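Local atomic coordinates of probable glutamine synthetase (Pseudomonas aeruginosa, PDB entry 4HPP), a protein that belongs to the glutamine synthetase family and binds a magnesium ion and a glutamic acid molecule in its catalytic domain. Residues His273-Cys278 / Gly383-Pro388; Glu309-Ile314 / Phe333-Ala338; Leu350-Leu355 / Glu402-Glu407. All coordinates share one frame; numbering follows the deposited sequence.

Contact 1. Residues His273-Cys278 / Gly383-Pro388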
ATOM      1  N   HIS A 273     -47.612  37.424  -0.236  1.00 58.79           N
ATOM      2  CA  HIS A 273     -46.295  37.743   0.287  1.00 60.98           C
ATOM      3  C   HIS A 273     -45.134  37.030  -0.334  1.00 61.01           C
ATOM      4  O   HIS A 273     -43.988  37.371  -0.041  1.00 72.45           O
ATOM      5  CB  HIS A 273     -46.270  37.536   1.794  1.00 65.61           C
ATOM      6  CG  HIS A 273     -47.205  38.458   2.538  1.00 74.06           C
ATOM      7  ND1 HIS A 273     -46.949  39.778   2.705  1.00 71.34           N
ATOM      8  CD2 HIS A 273     -48.446  38.220   3.128  1.00 66.15           C
ATOM      9  CE1 HIS A 273     -47.962  40.340   3.380  1.00 70.50           C
ATOM     10  NE2 HIS A 273     -48.872  39.384   3.643  1.00 61.19           N
ATOM     11  N   LEU A 274     -45.369  36.064  -1.202  1.00 55.21           N
ATOM     12  CA  LEU A 274     -44.215  35.331  -1.780  1.00 64.30           C
ATOM     13  C   LEU A 274     -43.021  36.173  -2.254  1.00 61.76           C
ATOM     14  O   LEU A 274     -41.884  35.754  -2.017  1.00 72.44           O
ATOM     15  CB  LEU A 274     -44.605  34.295  -2.879  1.00 57.47           C
ATOM     16  CG  LEU A 274     -44.419  32.834  -2.435  1.00 53.54           C
ATOM     17  CD1 LEU A 274     -45.052  31.878  -3.418  1.00 48.33           C
ATOM     18  CD2 LEU A 274     -42.939  32.510  -2.249  1.00 52.03           C
ATOM     19  N   PRO A 275     -43.251  37.330  -2.945  1.00 60.69           N
ATOM     20  CA  PRO A 275     -41.997  37.977  -3.412  1.00 59.80           C
ATOM     21  C   PRO A 275     -41.093  38.391  -2.264  1.00 60.53           C
ATOM     22  O   PRO A 275     -39.885  38.476  -2.455  1.00 65.40           O
ATOM     23  CB  PRO A 275     -42.469  39.189  -4.281  1.00 53.97           C
ATOM     24  CG  PRO A 275     -43.853  38.807  -4.712  1.00 58.64           C
ATOM     25  CD  PRO A 275     -44.443  37.885  -3.632  1.00 53.90           C
ATOM     26  N   ALA A 276     -41.663  38.602  -1.080  1.00 57.06           N
ATOM     27  CA  ALA A 276     -40.865  38.896   0.116  1.00 54.68           C
ATOM     28  C   ALA A 276     -40.292  37.614   0.717  1.00 55.34           C
ATOM     29  O   ALA A 276     -39.140  37.591   1.233  1.00 50.88           O
ATOM     30  CB  ALA A 276     -41.722  39.630   1.164  1.00 49.73           C
ATOM     31  N   LEU A 277     -41.111  36.551   0.696  1.00 55.66           N
ATOM     32  CA  LEU A 277     -40.738  35.317   1.375  1.00 55.71           C
ATOM     33  C   LEU A 277     -39.499  34.762   0.711  1.00 58.96           C
ATOM     34  O   LEU A 277     -38.752  33.979   1.325  1.00 62.34           O
ATOM     35  CB  LEU A 277     -41.828  34.283   1.315  1.00 48.88           C
ATOM     36  CG  LEU A 277     -43.077  34.497   2.142  1.00 46.87           C
ATOM     37  CD1 LEU A 277     -44.089  33.379   1.843  1.00 40.36           C
ATOM     38  CD2 LEU A 277     -42.708  34.589   3.599  1.00 46.81           C
ATOM     39  N   CYS A 278     -39.282  35.191  -0.533  1.00 49.23           N
ATOM     40  CA  CYS A 278     -38.134  34.745  -1.260  1.00 53.59           C
ATOM     41  C   CYS A 278     -36.805  35.184  -0.647  1.00 52.00           C
ATOM     42  O   CYS A 278     -35.810  34.466  -0.749  1.00 50.45           O
ATOM     43  CB  CYS A 278     -38.257  35.129  -2.724  1.00 58.96           C
ATOM     44  SG  CYS A 278     -39.579  34.155  -3.490  1.00 60.53           S
ATOM     45  N   GLY A 383     -54.048  38.971 -10.692  1.00121.89           N
ATOM     46  CA  GLY A 383     -53.833  39.077  -9.239  1.00125.16           C
ATOM     47  C   GLY A 383     -52.629  38.265  -8.787  1.00119.68           C
ATOM     48  O   GLY A 383     -52.691  37.534  -7.796  1.00118.91           O
ATOM     49  N   ILE A 384     -51.524  38.438  -9.508  1.00106.48           N
ATOM     50  CA  ILE A 384     -50.419  37.495  -9.506  1.00104.44           C
ATOM     51  C   ILE A 384     -49.082  38.226  -9.740  1.00103.02           C
ATOM     52  O   ILE A 384     -48.924  38.896 -10.773  1.00114.08           O
ATOM     53  CB  ILE A 384     -50.707  36.388 -10.573  1.00114.02           C
ATOM     54  CG1 ILE A 384     -51.485  35.217  -9.925  1.00118.65           C
ATOM     55  CG2 ILE A 384     -49.447  35.927 -11.307  1.00106.31           C
ATOM     56  CD1 ILE A 384     -51.868  34.077 -10.855  1.00110.05           C
ATOM     57  N   GLN A 385     -48.146  38.112  -8.782  1.00 90.48           N
ATOM     58  CA  GLN A 385     -46.777  38.723  -8.875  1.00 86.30           C
ATOM     59  C   GLN A 385     -45.658  37.772  -9.414  1.00 75.45           C
ATOM     60  O   GLN A 385     -45.682  36.547  -9.205  1.00 80.94           O
ATOM     61  CB  GLN A 385     -46.325  39.317  -7.520  1.00 81.39           C
ATOM     62  CG  GLN A 385     -47.394  39.994  -6.666  1.00 81.44           C
ATOM     63  CD  GLN A 385     -47.414  39.480  -5.218  1.00 91.30           C
ATOM     64  OE1 GLN A 385     -47.382  38.266  -4.987  1.00 99.35           O
ATOM     65  NE2 GLN A 385     -47.493  40.393  -4.239  1.00 75.36           N
ATOM     66  N   ALA A 386     -44.684  38.334 -10.114  1.00 66.03           N
ATOM     67  CA  ALA A 386     -43.419  37.630 -10.348  1.00 69.80           C
ATOM     68  C   ALA A 386     -42.588  37.574  -9.034  1.00 70.74           C
ATOM     69  O   ALA A 386     -42.541  38.550  -8.243  1.00 59.60           O
ATOM     70  CB  ALA A 386     -42.612  38.294 -11.471  1.00 64.43           C
ATOM     71  N   LEU A 387     -41.956  36.422  -8.804  1.00 66.43           N
ATOM     72  CA  LEU A 387     -40.940  36.285  -7.755  1.00 67.69           C
ATOM     73  C   LEU A 387     -39.695  37.056  -8.192  1.00 63.01           C
ATOM     74  O   LEU A 387     -39.387  37.109  -9.376  1.00 61.65           O
ATOM     75  CB  LEU A 387     -40.631  34.797  -7.472  1.00 62.28           C
ATOM     76  CG  LEU A 387     -41.869  33.950  -7.099  1.00 59.88           C
ATOM     77  CD1 LEU A 387     -41.551  32.523  -6.707  1.00 57.42           C
ATOM     78  CD2 LEU A 387     -42.713  34.597  -6.023  1.00 56.85           C
ATOM     79  N   PRO A 388     -38.983  37.684  -7.250  1.00 63.58           N
ATOM     80  CA  PRO A 388     -37.796  38.438  -7.659  1.00 58.91           C
ATOM     81  C   PRO A 388     -36.778  37.599  -8.460  1.00 66.99           C
ATOM     82  O   PRO A 388     -36.949  36.377  -8.621  1.00 74.42           O
ATOM     83  CB  PRO A 388     -37.206  38.913  -6.331  1.00 61.49           C
ATOM     84  CG  PRO A 388     -37.877  38.107  -5.267  1.00 62.23           C
ATOM     85  CD  PRO A 388     -39.226  37.772  -5.803  1.00 62.78           C
TER

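Contact 2. Residues Glu309-Ile314 / Phe333-Ala338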
ATOM      1  N   GLU A 309     -44.642  23.934 -12.018  1.00104.40           N
ATOM      2  CA  GLU A 309     -44.181  25.270 -12.329  1.00106.14           C
ATOM      3  C   GLU A 309     -44.821  26.217 -11.277  1.00 98.74           C
ATOM      4  O   GLU A 309     -44.579  27.430 -11.284  1.00 97.44           O
ATOM      5  CB  GLU A 309     -44.548  25.671 -13.769  1.00110.02           C
ATOM      6  CG  GLU A 309     -43.820  24.927 -14.886  1.00112.60           C
ATOM      7  CD  GLU A 309     -44.247  25.406 -16.281  1.00122.31           C
ATOM      8  OE1 GLU A 309     -43.360  25.852 -17.040  1.00119.69           O
ATOM      9  OE2 GLU A 309     -45.460  25.355 -16.630  1.00106.62           O
ATOM     10  N   ALA A 310     -45.622  25.652 -10.365  1.00 75.37           N
ATOM     11  CA  ALA A 310     -46.353  26.456  -9.372  1.00 77.41           C
ATOM     12  C   ALA A 310     -45.458  26.641  -8.154  1.00 62.65           C
ATOM     13  O   ALA A 310     -44.795  25.707  -7.743  1.00 66.42           O
ATOM     14  CB  ALA A 310     -47.714  25.809  -8.993  1.00 59.83           C
ATOM     15  N   ALA A 311     -45.448  27.833  -7.579  1.00 56.80           N
ATOM     16  CA  ALA A 311     -44.694  28.093  -6.359  1.00 53.28           C
ATOM     17  C   ALA A 311     -45.338  27.383  -5.163  1.00 56.05           C
ATOM     18  O   ALA A 311     -44.636  26.994  -4.241  1.00 57.83           O
ATOM     19  CB  ALA A 311     -44.547  29.603  -6.103  1.00 52.88           C
ATOM     20  N   LEU A 312     -46.660  27.187  -5.177  1.00 57.34           N
ATOM     21  CA  LEU A 312     -47.341  26.525  -4.044  1.00 54.39           C
ATOM     22  C   LEU A 312     -48.203  25.450  -4.625  1.00 56.16           C
ATOM     23  O   LEU A 312     -48.986  25.700  -5.534  1.00 60.33           O
ATOM     24  CB  LEU A 312     -48.195  27.523  -3.266  1.00 54.83           C
ATOM     25  CG  LEU A 312     -48.611  27.312  -1.822  1.00 57.20           C
ATOM     26  CD1 LEU A 312     -47.425  27.248  -0.893  1.00 59.86           C
ATOM     27  CD2 LEU A 312     -49.497  28.462  -1.358  1.00 64.38           C
ATOM     28  N   ARG A 313     -48.044  24.228  -4.139  1.00 66.80           N
ATOM     29  CA  ARG A 313     -48.703  23.097  -4.775  1.00 63.32           C
ATOM     30  C   ARG A 313     -49.495  22.314  -3.769  1.00 60.67           C
ATOM     31  O   ARG A 313     -49.000  21.969  -2.707  1.00 62.66           O
ATOM     32  CB  ARG A 313     -47.683  22.195  -5.470  1.00 71.78           C
ATOM     33  CG  ARG A 313     -48.253  20.887  -6.025  1.00 79.32           C
ATOM     34  CD  ARG A 313     -47.231  20.149  -6.877  1.00 82.78           C
ATOM     35  NE  ARG A 313     -46.208  19.468  -6.071  1.00 92.35           N
ATOM     36  CZ  ARG A 313     -46.292  18.214  -5.616  1.00 85.44           C
ATOM     37  NH1 ARG A 313     -45.295  17.714  -4.895  1.00 64.44           N
ATOM     38  NH2 ARG A 313     -47.364  17.459  -5.875  1.00 90.75           N
ATOM     39  N   ILE A 314     -50.748  22.076  -4.108  1.00 60.09           N
ATOM     40  CA  ILE A 314     -51.615  21.173  -3.376  1.00 60.67           C
ATOM     41  C   ILE A 314     -51.215  19.736  -3.680  1.00 62.55           C
ATOM     42  O   ILE A 314     -51.155  19.338  -4.846  1.00 64.24           O
ATOM     43  CB  ILE A 314     -53.076  21.373  -3.800  1.00 59.38           C
ATOM     44  CG1 ILE A 314     -53.494  22.846  -3.635  1.00 58.25           C
ATOM     45  CG2 ILE A 314     -53.973  20.470  -2.974  1.00 64.16           C
ATOM     46  CD1 ILE A 314     -54.544  23.308  -4.627  1.00 60.93           C
ATOM     47  N   PHE A 333     -44.744  24.288  -0.538  1.00 58.67           N
ATOM     48  CA  PHE A 333     -43.994  25.513  -0.922  1.00 51.13           C
ATOM     49  C   PHE A 333     -42.661  25.108  -1.583  1.00 54.26           C
ATOM     50  O   PHE A 333     -41.941  24.245  -1.079  1.00 52.10           O
ATOM     51  CB  PHE A 333     -43.769  26.378   0.347  1.00 52.96           C
ATOM     52  CG  PHE A 333     -43.008  27.681   0.131  1.00 56.71           C
ATOM     53  CD1 PHE A 333     -41.610  27.693  -0.025  1.00 60.11           C
ATOM     54  CD2 PHE A 333     -43.690  28.914   0.134  1.00 57.99           C
ATOM     55  CE1 PHE A 333     -40.910  28.888  -0.216  1.00 54.25           C
ATOM     56  CE2 PHE A 333     -43.000  30.106  -0.044  1.00 51.24           C
ATOM     57  CZ  PHE A 333     -41.610  30.088  -0.206  1.00 58.41           C
ATOM     58  N   ARG A 334     -42.324  25.738  -2.702  1.00 53.43           N
ATOM     59  CA  ARG A 334     -41.299  25.172  -3.561  1.00 56.08           C
ATOM     60  C   ARG A 334     -40.105  26.074  -3.777  1.00 59.90           C
ATOM     61  O   ARG A 334     -39.000  25.555  -4.027  1.00 62.93           O
ATOM     62  CB  ARG A 334     -41.881  24.687  -4.900  1.00 50.41           C
ATOM     63  CG  ARG A 334     -43.007  23.700  -4.712  1.00 53.40           C
ATOM     64  CD  ARG A 334     -43.513  23.065  -5.992  1.00 57.79           C
ATOM     65  NE  ARG A 334     -42.752  21.878  -6.353  1.00 65.17           N
ATOM     66  CZ  ARG A 334     -41.945  21.823  -7.407  1.00 72.38           C
ATOM     67  NH1 ARG A 334     -41.270  20.696  -7.687  1.00 56.59           N
ATOM     68  NH2 ARG A 334     -41.833  22.911  -8.186  1.00 72.57           N
ATOM     69  N   PRO A 335     -40.296  27.409  -3.664  1.00 57.16           N
ATOM     70  CA  PRO A 335     -39.123  28.269  -3.894  1.00 53.58           C
ATOM     71  C   PRO A 335     -38.223  28.365  -2.644  1.00 52.86           C
ATOM     72  O   PRO A 335     -38.034  29.427  -2.011  1.00 48.66           O
ATOM     73  CB  PRO A 335     -39.730  29.598  -4.373  1.00 52.54           C
ATOM     74  CG  PRO A 335     -41.224  29.405  -4.366  1.00 56.05           C
ATOM     75  CD  PRO A 335     -41.524  28.206  -3.512  1.00 54.84           C
ATOM     76  N   MET A 336     -37.664  27.211  -2.293  1.00 50.98           N
ATOM     77  CA  MET A 336     -36.901  27.100  -1.065  1.00 44.29           C
ATOM     78  C   MET A 336     -35.710  26.237  -1.363  1.00 40.59           C
ATOM     79  O   MET A 336     -35.795  25.378  -2.239  1.00 38.95           O
ATOM     80  CB  MET A 336     -37.753  26.529   0.042  1.00 40.48           C
ATOM     81  CG  MET A 336     -37.059  26.645   1.380  1.00 47.60           C
ATOM     82  SD  MET A 336     -37.971  25.873   2.733  1.00 46.87           S
ATOM     83  CE  MET A 336     -39.149  27.169   3.228  1.00 38.16           C
ATOM     84  N   ASP A 337     -34.582  26.533  -0.711  1.00 37.42           N
ATOM     85  CA  ASP A 337     -33.337  25.801  -0.928  1.00 41.76           C
ATOM     86  C   ASP A 337     -32.589  25.615   0.400  1.00 48.56           C
ATOM     87  O   ASP A 337     -33.067  26.099   1.471  1.00 53.85           O
ATOM     88  CB  ASP A 337     -32.484  26.427  -2.037  1.00 41.13           C
ATOM     89  CG  ASP A 337     -32.045  27.851  -1.746  1.00 44.78           C
ATOM     90  OD1 ASP A 337     -32.341  28.748  -2.579  1.00 56.80           O
ATOM     91  OD2 ASP A 337     -31.362  28.094  -0.732  1.00 46.70           O
ATOM     92  N   ALA A 338     -31.474  24.873   0.384  1.00 40.72           N
ATOM     93  CA  ALA A 338     -30.802  24.551   1.670  1.00 39.99           C
ATOM     94  C   ALA A 338     -29.870  25.641   2.228  1.00 48.06           C
ATOM     95  O   ALA A 338     -29.261  25.451   3.296  1.00 53.28           O
ATOM     96  CB  ALA A 338     -30.079  23.242   1.569  1.00 40.43           C
TER

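Contact 3. Residues Leu350-Leu355 / Glu402-Glu407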
ATOM      1  N   LEU A 350     -45.125  30.527   7.592  1.00 52.00           N
ATOM      2  CA  LEU A 350     -46.298  30.360   8.445  1.00 51.33           C
ATOM      3  C   LEU A 350     -46.846  31.736   8.778  1.00 57.56           C
ATOM      4  O   LEU A 350     -48.052  31.874   9.017  1.00 59.56           O
ATOM      5  CB  LEU A 350     -45.964  29.590   9.717  1.00 51.76           C
ATOM      6  CG  LEU A 350     -45.985  28.047   9.863  1.00 51.87           C
ATOM      7  CD1 LEU A 350     -45.404  27.651  11.235  1.00 48.06           C
ATOM      8  CD2 LEU A 350     -47.390  27.474   9.739  1.00 49.26           C
ATOM      9  N   ILE A 351     -45.965  32.752   8.751  1.00 56.80           N
ATOM     10  CA  ILE A 351     -46.361  34.139   9.051  1.00 58.34           C
ATOM     11  C   ILE A 351     -47.327  34.627   7.978  1.00 63.94           C
ATOM     12  O   ILE A 351     -48.482  34.972   8.287  1.00 58.74           O
ATOM     13  CB  ILE A 351     -45.157  35.125   9.207  1.00 55.36           C
ATOM     14  CG1 ILE A 351     -44.608  35.099  10.641  1.00 52.21           C
ATOM     15  CG2 ILE A 351     -45.610  36.557   8.996  1.00 52.93           C
ATOM     16  CD1 ILE A 351     -43.202  35.617  10.780  1.00 42.15           C
ATOM     17  N   ALA A 352     -46.857  34.625   6.725  1.00 61.45           N
ATOM     18  CA  ALA A 352     -47.630  35.182   5.629  1.00 68.36           C
ATOM     19  C   ALA A 352     -48.947  34.443   5.504  1.00 69.71           C
ATOM     20  O   ALA A 352     -49.964  35.053   5.189  1.00 71.84           O
ATOM     21  CB  ALA A 352     -46.857  35.127   4.325  1.00 70.12           C
ATOM     22  N   GLY A 353     -48.911  33.138   5.766  1.00 68.26           N
ATOM     23  CA  GLY A 353     -50.105  32.297   5.847  1.00 60.02           C
ATOM     24  C   GLY A 353     -51.028  32.822   6.917  1.00 60.53           C
ATOM     25  O   GLY A 353     -52.222  33.051   6.655  1.00 65.10           O
ATOM     26  N   ARG A 354     -50.479  33.034   8.114  1.00 59.13           N
ATOM     27  CA  ARG A 354     -51.245  33.618   9.234  1.00 59.14           C
ATOM     28  C   ARG A 354     -51.907  34.910   8.779  1.00 55.54           C
ATOM     29  O   ARG A 354     -53.106  35.046   8.882  1.00 48.72           O
ATOM     30  CB  ARG A 354     -50.365  33.907  10.470  1.00 61.34           C
ATOM     31  CG  ARG A 354     -50.928  33.466  11.831  1.00 60.23           C
ATOM     32  CD  ARG A 354     -50.383  34.277  13.031  1.00 64.00           C
ATOM     33  NE  ARG A 354     -48.996  34.798  12.927  1.00 70.33           N
ATOM     34  CZ  ARG A 354     -48.639  36.094  12.916  1.00 63.86           C
ATOM     35  NH1 ARG A 354     -49.568  37.025  13.000  1.00 66.45           N
ATOM     36  NH2 ARG A 354     -47.354  36.473  12.813  1.00 47.02           N
ATOM     37  N   LEU A 355     -51.115  35.855   8.275  1.00 57.26           N
ATOM     38  CA  LEU A 355     -51.637  37.097   7.713  1.00 57.72           C
ATOM     39  C   LEU A 355     -52.741  36.860   6.662  1.00 63.13           C
ATOM     40  O   LEU A 355     -53.636  37.689   6.484  1.00 66.05           O
ATOM     41  CB  LEU A 355     -50.504  37.883   7.053  1.00 58.17           C
ATOM     42  CG  LEU A 355     -49.539  38.572   7.998  1.00 60.95           C
ATOM     43  CD1 LEU A 355     -48.669  39.508   7.199  1.00 53.31           C
ATOM     44  CD2 LEU A 355     -50.340  39.334   9.049  1.00 64.03           C
ATOM     45  N   GLU A 402     -44.397  45.932   4.454  1.00 76.33           N
ATOM     46  CA  GLU A 402     -44.466  46.288   5.872  1.00 71.09           C
ATOM     47  C   GLU A 402     -45.392  45.364   6.631  1.00 63.33           C
ATOM     48  O   GLU A 402     -45.201  45.160   7.836  1.00 55.31           O
ATOM     49  CB  GLU A 402     -44.906  47.730   6.081  1.00 74.84           C
ATOM     50  CG  GLU A 402     -43.928  48.763   5.570  1.00 89.89           C
ATOM     51  CD  GLU A 402     -44.671  49.836   4.811  1.00 94.74           C
ATOM     52  OE1 GLU A 402     -44.641  51.002   5.273  1.00 82.82           O
ATOM     53  OE2 GLU A 402     -45.311  49.484   3.782  1.00 92.59           O
ATOM     54  N   ALA A 403     -46.411  44.815   5.964  1.00 55.48           N
ATOM     55  CA  ALA A 403     -47.277  43.909   6.712  1.00 64.02           C
ATOM     56  C   ALA A 403     -46.435  42.743   7.303  1.00 66.63           C
ATOM     57  O   ALA A 403     -46.548  42.419   8.504  1.00 73.30           O
ATOM     58  CB  ALA A 403     -48.420  43.407   5.853  1.00 58.46           C
ATOM     59  N   LEU A 404     -45.565  42.155   6.473  1.00 60.56           N
ATOM     60  CA  LEU A 404     -44.760  40.998   6.894  1.00 62.64           C
ATOM     61  C   LEU A 404     -43.646  41.401   7.876  1.00 61.10           C
ATOM     62  O   LEU A 404     -43.546  40.815   8.971  1.00 62.10           O
ATOM     63  CB  LEU A 404     -44.211  40.237   5.680  1.00 54.98           C
ATOM     64  CG  LEU A 404     -43.329  38.993   5.913  1.00 56.35           C
ATOM     65  CD1 LEU A 404     -44.186  37.760   6.109  1.00 52.14           C
ATOM     66  CD2 LEU A 404     -42.411  38.768   4.730  1.00 44.44           C
ATOM     67  N   CYS A 405     -42.870  42.425   7.500  1.00 50.60           N
ATOM     68  CA  CYS A 405     -41.787  42.935   8.305  1.00 52.08           C
ATOM     69  C   CYS A 405     -42.248  43.151   9.696  1.00 57.04           C
ATOM     70  O   CYS A 405     -41.531  42.849  10.651  1.00 75.86           O
ATOM     71  CB  CYS A 405     -41.268  44.256   7.777  1.00 49.21           C
ATOM     72  SG  CYS A 405     -40.378  43.951   6.273  1.00 69.36           S
ATOM     73  N   ALA A 406     -43.448  43.673   9.828  1.00 56.48           N
ATOM     74  CA  ALA A 406     -43.944  44.007  11.138  1.00 62.44           C
ATOM     75  C   ALA A 406     -44.071  42.772  12.040  1.00 69.22           C
ATOM     76  O   ALA A 406     -44.067  42.922  13.254  1.00 77.82           O
ATOM     77  CB  ALA A 406     -45.276  44.737  11.037  1.00 60.69           C
ATOM     78  N   GLU A 407     -44.191  41.561  11.483  1.00 70.03           N
ATOM     79  CA  GLU A 407     -44.334  40.376  12.363  1.00 69.47           C
ATOM     80  C   GLU A 407     -42.953  39.870  12.826  1.00 66.88           C
ATOM     81  O   GLU A 407     -42.829  39.050  13.763  1.00 58.84           O
ATOM     82  CB  GLU A 407     -45.100  39.237  11.690  1.00 64.65           C
ATOM     83  CG  GLU A 407     -46.475  39.530  11.141  1.00 62.74           C
ATOM     84  CD  GLU A 407     -47.468  40.039  12.150  1.00 65.37           C
ATOM     85  OE1 GLU A 407     -47.887  39.301  13.109  1.00 63.77           O
ATOM     86  OE2 GLU A 407     -47.855  41.205  11.915  1.00 64.42           O
TER

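Contact 1. Residues His273-Cys278 / Gly383-Pro388
Pro275, Leu274 and Cys278, on one side of a kinked helix, receive the extended loop Gln385-Pro388, and the bulk of the contact is apolar. Leu387 sends its CD2 methyl between Leu274 and Cys278, lying 3.7 Å from Leu274 CB and 4.1 Å from Cys278 SG. Pro388 spans Pro275 and Cys278, its CG 3.9 Å from Cys278 CB, and its ring also rests against the carbonyl oxygen of Pro275. A different kind of contact joins Pro275 to Gln385, whose side chain crosses the proline at about a right angle and brings OE1 to 3.3 Å from Pro275 CD. The bend at chi2 (129°) turns this amide back to the helix, where its NE2 is hydrogen-bonded to Ala272 O. The kink has its origin in the backbone: Pro275 has no N-H to give, and Ala276 N bonds at 2.8 Å to His273 O, an oxygen that also accepts from Leu277 N. The result is a proline-kinked helix, 261-281, lined by the loop that leads to helix 391-399 in the glutamine synthetase catalytic domain.

Contact 2. Residues Glu309-Ile314 / Phe333-Ala338
With CG anti to the backbone N in both (chi1 -158° and 180°), Leu312 and Phe333 cross obliquely on the one face of the sheet where their pairing places them. Leu312 reaches over with CD1, 3.8 Å from Phe333 CA and 4.0 Å from Phe333 CB, so the methyl touches the root of the aromatic residue. Arg334 takes another course: its CG stands beside the backbone N and its CD passes 3.4 Å from Ala310 O; beyond it a bend at chi3 (87°) turns the guanidinium, with Ala310 O at its edge, near its plane. Leu312 and Phe333 form a non-hydrogen-bonded antiparallel pair between strands 312-315 and 330-336 of the catalytic domain's curled sheet, and beside it Arg334 N makes a weak bond to Ala311 O at 3.0 Å. Next comes a corner. Pro335 is the centre of an inverse gamma turn, closed by a weak bond from Met336 N to Arg334 O; its CG packs on Ala311 CB at 3.8 Å, and its CD sits 3.4 Å above the plane of the Phe333 ring, toward the rim. The arginine side of the contact is polar. Arg334 touches the bound glutamic acid as part of its pocket, and Arg290 of the same pocket donates from NH1 to Arg334 O. Arg313 NE lies 4.2 Å from Arg334 NE, two like charges brought near the carboxylate of Glu332, which forms a salt bridge with Arg313 and only a long, weak ion pair with Arg334.

Contact 3. Residues Leu350-Leu355 / Glu402-Glu407
Ile351 and Leu404 form the apolar centre, crossing at about a right angle with Ile351 CG2 only 3.4 Å from Leu404 CD1. Leu404 can reach this far because its CG lies anti to the backbone N (chi1 180°), which carries the branched end across to the other helix. The same CD1 methyl also meets the small side chain of Ala352, its CB 4.2 Å away. Here the main chains can come close: the CA atoms of Ala352 and Leu404 stand 6.6 Å apart. Leu355, one turn on from Ile351, extends the apolar patch by laying CD1 beside Ala403, 4.1 Å from its CB and near its carbonyl group. Toward the edge the partner becomes Glu407, whose aliphatic part packs on Ile351, its CG 3.8 Å from Ile351 CG2, before the chain bends at chi2 (-59°). That bend delivers the carboxylate to Arg354, which approaches from the opposite direction. The resulting salt bridge is end-on but forked onto a single atom: Arg354 NH1 and NH2 both bond to Glu407 OE1, at 2.8 and 2.9 Å. The oxygen lies in the guanidinium plane, yet the two flat groups are turned 51° apart; NH1 meets OE1 from above the carboxylate plane, whereas NH2 comes on its anti side. Glu115 of helix 108-121 makes a salt bridge to Arg354 NE, so two carboxylates hold the guanidinium and probably help to balance its charge in a buried setting. Through Arg354, helix 342-358 is tied to segment 402-407 and to helix 108-121, while helix 261-281 adds His273 and Ala276 to the apolar side and helix 391-399 adds Leu398 beside Leu404.

In the fold
Helix 261-281 joins the three contacts. In contact 1 its Leu274 reaches the sheet of contact 2, with CD1 3.6 Å from Ala311 CB, and its His273 and Ala276 pack against the helices of contact 3, with His273 CB 3.5 Å from Ala352 CB. Asp401, just before segment 402-407, also bonds to both His273 and Leu404. Contacts 2 and 3 do not touch, their nearest atoms being about 8 Å apart. Contact 2 is buried, lies closest to the chain's centre and pairs strands beside the ligand pocket; contact 3 is buried helix packing edged by a salt bridge; contact 1, partly exposed, relies on apolar packing without a cross-segment hydrogen bond.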